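Local coordinates for protein probable serine protease HTRA3 (Homo sapiens, PDB 2P3W) that is a probable serine protease whose PDZ domain binds C-terminal peptide tails, here a phage-derived one supplied by a second copy of the chain, at residues R11-T14 with S18-D21; Q40-N45 with G51-G56; Q74-V77 with P82-L85. One frame throughout, in Å; residues are numbered along the deposited sequence.

Interaction 1: residues R11-T14 with S18-D21; sequences RMRT and SLVD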
loop_
_atom_site.group_PDB
_atom_site.type_symbol
_atom_site.label_atom_id
_atom_site.label_comp_id
_atom_site.label_asym_id
_atom_site.label_seq_id
_atom_site.Cartn_x
_atom_site.Cartn_y
_atom_site.Cartn_z
ATOM N N ARG A 11 -4.861 -3.038 1.987
ATOM C CA ARG A 11 -4.551 -4.167 1.113
ATOM C C ARG A 11 -5.562 -5.265 1.492
ATOM O O ARG A 11 -5.616 -5.705 2.632
ATOM C CB ARG A 11 -3.096 -4.602 1.251
ATOM C CG ARG A 11 -2.780 -5.788 0.334
ATOM C CD ARG A 11 -1.391 -5.760 -0.236
ATOM N NE ARG A 11 -0.347 -5.838 0.781
ATOM C CZ ARG A 11 0.009 -6.944 1.402
ATOM N NH1 ARG A 11 -0.598 -8.078 1.131
ATOM N NH2 ARG A 11 1.002 -6.917 2.292
ATOM N N MET A 12 -6.427 -5.601 0.538
ATOM C CA MET A 12 -7.606 -6.392 0.802
ATOM C C MET A 12 -7.495 -7.766 0.173
ATOM O O MET A 12 -6.847 -7.950 -0.871
ATOM C CB MET A 12 -8.853 -5.662 0.267
ATOM C CG MET A 12 -8.862 -5.429 -1.233
ATOM S SD MET A 12 -10.385 -4.749 -1.893
ATOM C CE MET A 12 -9.917 -4.465 -3.559
ATOM N N ARG A 13 -8.117 -8.747 0.817
ATOM C CA ARG A 13 -8.172 -10.111 0.339
ATOM C C ARG A 13 -9.610 -10.632 0.438
ATOM O O ARG A 13 -10.278 -10.426 1.459
ATOM C CB ARG A 13 -7.277 -10.985 1.224
ATOM C CG ARG A 13 -5.806 -10.666 1.111
ATOM C CD ARG A 13 -4.961 -11.458 2.089
ATOM N NE ARG A 13 -5.037 -12.905 1.876
ATOM C CZ ARG A 13 -4.553 -13.829 2.708
ATOM N NH1 ARG A 13 -3.984 -13.494 3.869
ATOM N NH2 ARG A 13 -4.648 -15.117 2.393
ATOM N N THR A 14 -10.098 -11.297 -0.607
ATOM C CA THR A 14 -11.413 -11.941 -0.547
ATOM C C THR A 14 -11.449 -13.104 0.466
ATOM O O THR A 14 -10.586 -13.983 0.425
ATOM C CB THR A 14 -11.820 -12.487 -1.944
ATOM O OG1 THR A 14 -11.848 -11.402 -2.877
ATOM C CG2 THR A 14 -13.182 -13.155 -1.890
ATOM N N SER A 18 -10.475 -21.285 2.454
ATOM C CA SER A 18 -9.059 -21.437 2.786
ATOM C C SER A 18 -8.629 -20.435 3.850
ATOM O O SER A 18 -8.045 -20.806 4.875
ATOM C CB SER A 18 -8.201 -21.244 1.531
ATOM O OG SER A 18 -8.534 -22.217 0.558
ATOM N N LEU A 19 -8.932 -19.166 3.596
ATOM C CA LEU A 19 -8.647 -18.106 4.541
ATOM C C LEU A 19 -9.416 -18.303 5.857
ATOM O O LEU A 19 -8.860 -18.094 6.936
ATOM C CB LEU A 19 -8.945 -16.734 3.888
ATOM C CG LEU A 19 -8.541 -15.459 4.620
ATOM C CD1 LEU A 19 -7.188 -15.593 5.287
ATOM C CD2 LEU A 19 -8.551 -14.283 3.664
ATOM N N VAL A 20 -10.675 -18.729 5.789
ATOM C CA VAL A 20 -11.480 -18.896 7.021
ATOM C C VAL A 20 -10.817 -19.920 7.948
ATOM O O VAL A 20 -10.792 -19.730 9.171
ATOM C CB VAL A 20 -12.962 -19.318 6.734
ATOM C CG1 VAL A 20 -13.711 -19.629 8.040
ATOM C CG2 VAL A 20 -13.705 -18.239 5.939
ATOM N N ASP A 21 -10.271 -20.990 7.362
ATOM C CA ASP A 21 -9.539 -22.005 8.127
ATOM C C ASP A 21 -8.334 -21.442 8.882
ATOM O O ASP A 21 -8.121 -21.792 10.045
ATOM C CB ASP A 21 -9.076 -23.158 7.221
ATOM C CG ASP A 21 -10.201 -24.092 6.846
ATOM O OD1 ASP A 21 -11.382 -23.734 7.060
ATOM O OD2 ASP A 21 -9.903 -25.191 6.340
#
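The guanidinium of Arg13 lies with one face against the two terminal methyls of Leu19, in a contact that buries 134 Å² in all. CD2 of Leu19 stands 4.0 Å above the plane of the Arg13 guanidinium, displaced toward its rim, and CD1 of Leu19 is on the same side, reaching NH2 of Arg13 at 3.9 Å. At the edge, NH1 of Arg13 is hydrogen-bonded to OE1 of Gln40, so this one corner of the group is tied to strand 37-42 while the leucine meets a face. The arginine arrives there by a bend: its chain is extended at chi2 but turns at chi3 (62°), which carries the flat group over toward the helix. The two side chains meet at a slant, Leu19 reaching in from helix 17-26.

Arg13 belongs to strand 10-14, which in a PDZ domain borders the peptide groove; here Arg11 and Met12 continue the sheet as an antiparallel ladder with a strand of the second subunit. Leu19 sits near the start of helix 17-26, which leads on toward strand 37-42, and its side chain also rests on Tyr38.

Leu19 CD2 also touches the carbonyl O of Thr14 at 3.8 Å, although the nearest CA atoms, of Thr14 and Leu19, are 8.5 Å apart. The Thr14 hydroxyl OG1 bonds instead with the amide N of Ser70.

Interaction 2: residues Q40-N45 with G51-G56; sequences QEVAPN and GGIQDG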
loop_
_atom_site.group_PDB
_atom_site.type_symbol
_atom_site.label_atom_id
_atom_site.label_comp_id
_atom_site.label_asym_id
_atom_site.label_seq_id
_atom_site.Cartn_x
_atom_site.Cartn_y
_atom_site.Cartn_z
ATOM N N GLN A 40 -5.816 -7.142 5.095
ATOM C CA GLN A 40 -4.466 -7.658 5.303
ATOM C C GLN A 40 -3.544 -6.580 5.860
ATOM O O GLN A 40 -2.770 -6.853 6.766
ATOM C CB GLN A 40 -3.908 -8.249 4.000
ATOM C CG GLN A 40 -2.495 -8.807 4.086
ATOM C CD GLN A 40 -2.328 -10.012 4.983
ATOM O OE1 GLN A 40 -3.219 -10.835 5.102
ATOM N NE2 GLN A 40 -1.130 -10.162 5.562
ATOM N N GLU A 41 -3.613 -5.371 5.304
ATOM C CA GLU A 41 -2.782 -4.250 5.766
ATOM C C GLU A 41 -3.550 -2.919 5.645
ATOM O O GLU A 41 -4.450 -2.779 4.811
ATOM C CB GLU A 41 -1.484 -4.137 4.943
ATOM C CG GLU A 41 -0.570 -5.341 4.920
ATOM C CD GLU A 41 0.017 -5.712 6.281
ATOM O OE1 GLU A 41 0.381 -6.913 6.431
ATOM O OE2 GLU A 41 0.115 -4.830 7.183
ATOM N N VAL A 42 -3.198 -1.967 6.520
ATOM C CA VAL A 42 -3.698 -0.590 6.422
ATOM C C VAL A 42 -2.536 0.360 6.175
ATOM O O VAL A 42 -1.520 0.327 6.896
ATOM C CB VAL A 42 -4.430 -0.170 7.721
ATOM C CG1 VAL A 42 -4.998 1.230 7.574
ATOM C CG2 VAL A 42 -5.521 -1.182 8.080
ATOM N N ALA A 43 -2.643 1.192 5.141
ATOM C CA ALA A 43 -1.591 2.166 4.856
ATOM C C ALA A 43 -1.623 3.326 5.883
ATOM O O ALA A 43 -2.698 3.754 6.305
ATOM C CB ALA A 43 -1.701 2.696 3.418
ATOM N N PRO A 44 -0.452 3.814 6.324
ATOM C CA PRO A 44 -0.372 4.760 7.464
ATOM C C PRO A 44 -1.052 6.131 7.350
ATOM O O PRO A 44 -1.518 6.659 8.361
ATOM C CB PRO A 44 1.133 4.990 7.644
ATOM C CG PRO A 44 1.789 4.300 6.549
ATOM C CD PRO A 44 0.887 3.403 5.852
ATOM N N ASN A 45 -1.050 6.727 6.170
ATOM C CA ASN A 45 -1.574 8.109 6.030
ATOM C C ASN A 45 -2.816 8.098 5.150
ATOM O O ASN A 45 -2.886 8.802 4.166
ATOM C CB ASN A 45 -0.510 8.977 5.402
ATOM C CG ASN A 45 0.633 9.244 6.354
ATOM O OD1 ASN A 45 0.419 9.838 7.409
ATOM N ND2 ASN A 45 1.847 8.796 6.002
ATOM N N GLY A 51 -9.701 6.719 9.911
ATOM C CA GLY A 51 -11.081 6.360 10.227
ATOM C C GLY A 51 -11.244 5.241 11.231
ATOM O O GLY A 51 -12.365 5.032 11.732
ATOM N N GLY A 52 -10.155 4.529 11.537
ATOM C CA GLY A 52 -10.154 3.501 12.602
ATOM C C GLY A 52 -10.122 2.044 12.176
ATOM O O GLY A 52 -10.219 1.137 13.014
ATOM N N ILE A 53 -10.017 1.802 10.884
ATOM C CA ILE A 53 -9.906 0.443 10.386
ATOM C C ILE A 53 -8.519 -0.122 10.759
ATOM O O ILE A 53 -7.520 0.611 10.792
ATOM C CB ILE A 53 -10.210 0.411 8.887
ATOM C CG1 ILE A 53 -11.735 0.735 8.685
ATOM C CG2 ILE A 53 -9.828 -0.942 8.287
ATOM C CD1 ILE A 53 -12.200 0.847 7.296
ATOM N N GLN A 54 -8.486 -1.415 11.076
ATOM C CA GLN A 54 -7.287 -2.088 11.578
ATOM C C GLN A 54 -7.076 -3.397 10.838
ATOM O O GLN A 54 -8.035 -4.028 10.385
ATOM C CB GLN A 54 -7.412 -2.350 13.067
ATOM C CG GLN A 54 -7.379 -1.063 13.872
ATOM C CD GLN A 54 -7.788 -1.215 15.323
ATOM O OE1 GLN A 54 -7.938 -2.339 15.833
ATOM N NE2 GLN A 54 -7.930 -0.070 16.026
ATOM N N ASP A 55 -5.817 -3.830 10.713
ATOM C CA ASP A 55 -5.609 -5.106 10.040
ATOM C C ASP A 55 -6.269 -6.243 10.833
ATOM O O ASP A 55 -6.417 -6.201 12.064
ATOM C CB ASP A 55 -4.141 -5.368 9.689
ATOM C CG ASP A 55 -3.217 -5.221 10.858
ATOM O OD1 ASP A 55 -3.557 -5.685 11.964
ATOM O OD2 ASP A 55 -2.123 -4.671 10.657
ATOM N N GLY A 56 -6.761 -7.225 10.097
ATOM C CA GLY A 56 -7.543 -8.308 10.665
ATOM C C GLY A 56 -9.050 -8.067 10.572
ATOM O O GLY A 56 -9.836 -9.007 10.767
HETATM O O HOH W 1 -1.355 -2.921 8.583
#
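A classic beta bulge, in which Gln40 and Glu41 both face Arg11 of strand 10-14, meets Asp55 of the loop that follows helix 47-51. The two backbones come nearest, by CA atoms, at Glu41 and Asp55, 5.2 Å apart. CB of Asp55 packs 3.6 Å from the carbonyl O of Gln40. The carboxylates of Glu41 and Asp55 lie side by side, their planes turned 76° apart, with Glu41 OE2 and Asp55 OD2 separated by 4.1 Å. A water bridges them, donating to Glu41 OE2 and Asp55 OD2 at 2.8 Å each and accepting from Val42 N, which probably eases their repulsion. Glu41 OE2 takes a further bond from Asn45 ND2 of the second subunit, a neutral donor that would stabilise the carboxylate without cancelling its charge.

Beyond the bulge, the methyl CG2 of Val42 presses on loop backbone, 3.7 Å from N of Asp55 and 3.8 Å from O of Ile53. Gly52, with its positive phi of 107°, closes helix 47-51 in a Schellman motif, after which the loop passes Val42 and Glu41, its direction 136° from that of the strand. Val42 also touches Ser48 and Gln49 of that helix, while Ile53 turns inward onto strands 83-89 and 92-103.

Interaction 3: residues Q74-V77 with P82-L85; sequences QEAV and PLLL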
loop_
_atom_site.group_PDB
_atom_site.type_symbol
_atom_site.label_atom_id
_atom_site.label_comp_id
_atom_site.label_asym_id
_atom_site.label_seq_id
_atom_site.Cartn_x
_atom_site.Cartn_y
_atom_site.Cartn_z
ATOM N N GLN A 74 -13.392 -2.581 -4.616
ATOM C CA GLN A 74 -12.696 -1.749 -5.612
ATOM C C GLN A 74 -13.693 -0.841 -6.366
ATOM O O GLN A 74 -13.455 0.363 -6.529
ATOM C CB GLN A 74 -11.941 -2.635 -6.601
ATOM C CG GLN A 74 -10.981 -1.848 -7.460
ATOM C CD GLN A 74 -10.287 -2.688 -8.507
ATOM O OE1 GLN A 74 -10.210 -3.919 -8.391
ATOM N NE2 GLN A 74 -9.781 -2.029 -9.553
ATOM N N GLU A 75 -14.812 -1.403 -6.814
ATOM C CA GLU A 75 -15.805 -0.630 -7.565
ATOM C C GLU A 75 -16.440 0.452 -6.672
ATOM O O GLU A 75 -16.664 1.581 -7.107
ATOM C CB GLU A 75 -16.880 -1.554 -8.158
ATOM C CG GLU A 75 -18.064 -0.863 -8.842
ATOM C CD GLU A 75 -17.772 -0.365 -10.240
ATOM O OE1 GLU A 75 -16.593 -0.086 -10.564
ATOM O OE2 GLU A 75 -18.750 -0.264 -11.033
ATOM N N ALA A 76 -16.740 0.109 -5.424
ATOM C CA ALA A 76 -17.289 1.115 -4.480
ATOM C C ALA A 76 -16.331 2.274 -4.219
ATOM O O ALA A 76 -16.738 3.437 -4.216
ATOM C CB ALA A 76 -17.692 0.474 -3.199
ATOM N N VAL A 77 -15.058 1.973 -4.009
ATOM C CA VAL A 77 -14.035 3.009 -3.831
ATOM C C VAL A 77 -13.939 3.943 -5.046
ATOM O O VAL A 77 -13.711 5.131 -4.917
ATOM C CB VAL A 77 -12.671 2.369 -3.532
ATOM C CG1 VAL A 77 -11.600 3.364 -3.517
ATOM C CG2 VAL A 77 -12.720 1.655 -2.200
ATOM N N PRO A 82 -18.901 9.262 0.781
ATOM C CA PRO A 82 -17.984 8.376 1.467
ATOM C C PRO A 82 -18.568 6.967 1.405
ATOM O O PRO A 82 -19.659 6.775 0.857
ATOM C CB PRO A 82 -17.997 8.897 2.909
ATOM C CG PRO A 82 -19.391 9.405 3.050
ATOM C CD PRO A 82 -19.754 10.000 1.719
ATOM N N LEU A 83 -17.875 6.029 2.023
ATOM C CA LEU A 83 -18.294 4.640 2.150
ATOM C C LEU A 83 -18.629 4.347 3.612
ATOM O O LEU A 83 -17.758 4.475 4.499
ATOM C CB LEU A 83 -17.158 3.715 1.703
ATOM C CG LEU A 83 -16.585 3.887 0.277
ATOM C CD1 LEU A 83 -15.601 2.739 -0.002
ATOM C CD2 LEU A 83 -17.667 3.888 -0.708
ATOM N N LEU A 84 -19.877 3.931 3.851
ATOM C CA LEU A 84 -20.292 3.430 5.158
ATOM C C LEU A 84 -19.959 1.942 5.205
ATOM O O LEU A 84 -20.649 1.126 4.611
ATOM C CB LEU A 84 -21.779 3.720 5.387
ATOM C CG LEU A 84 -22.178 5.200 5.415
ATOM C CD1 LEU A 84 -23.676 5.359 5.321
ATOM C CD2 LEU A 84 -21.659 5.891 6.661
ATOM N N LEU A 85 -18.883 1.610 5.918
ATOM C CA LEU A 85 -18.332 0.256 5.911
ATOM C C LEU A 85 -18.684 -0.446 7.210
ATOM O O LEU A 85 -18.368 0.070 8.274
ATOM C CB LEU A 85 -16.815 0.283 5.731
ATOM C CG LEU A 85 -16.283 0.881 4.406
ATOM C CD1 LEU A 85 -14.790 0.868 4.316
ATOM C CD2 LEU A 85 -16.892 0.146 3.225
#
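With chi1 at -57° and chi2 at -173°, Leu83 sets CG opposite its own carbonyl carbon and projects its forked end from strand 83-89 onto helix 70-79. The fork divides between two successive helix residues. CD1 goes to Val77, meeting the methyl CG2 of Val77 at 3.8 Å and lying 4.1 Å from the amide N of the same residue. CD2 goes to Ala76, where its closest atom is the carbonyl O of Ala76 at 3.7 Å; the methyl CB of Ala76 is 4.2 Å from Leu83 CD2. On the helix side, chi1 of 173° in Val77 puts CG1 opposite the backbone N and leaves CG2 beside that N, which is the branch Leu83 finds. The Val77 and Leu83 side chains meet at about a right angle, so the touch is between branch ends, with no long alongside overlap, and the nearest CA atoms, of Val77 and Leu83, remain 7.5 Å apart.

Helix 70-79 is the one that flanks the peptide groove of a PDZ domain, and strand 83-89 runs in the sheet beneath it. Val62 of strand 58-62 packs on both Ala76 and Leu83, and Val77 additionally touches Ile8 and, from the second subunit, the C-terminal Val112 of the phage-derived sequence.

All three touching residues are buried, and the 111 Å² covered between the segments is made by methyls and backbone atoms. At this point helix and strand therefore meet by van der Waals contact alone, with neither a charge pair nor a hydrogen bond between the segments.

The contacts follow in series and all reach one antiparallel sheet. Interactions 1 and 2, centres about 15 Å apart, join through neighbouring strands: Arg11 O lies 2.9 Å from Gln40 N, and Arg11 N as far from Glu41 O, both probable hydrogen bonds. Interactions 2 and 3, also about 15 Å between centres, meet in the core, where Ile53 CD1 is 3.9 Å from Leu85 CD1. Interactions 1 and 3 are about 19 Å apart by centres, yet Met12 CE reaches Gln74 CB at 4.1 Å. As in other PDZ domains, strand 10-14 and helix 70-79 border the groove, here filled by the second subunit's C-terminal peptide, whose Arg110 packs on Met12 and hydrogen-bonds to Gln74.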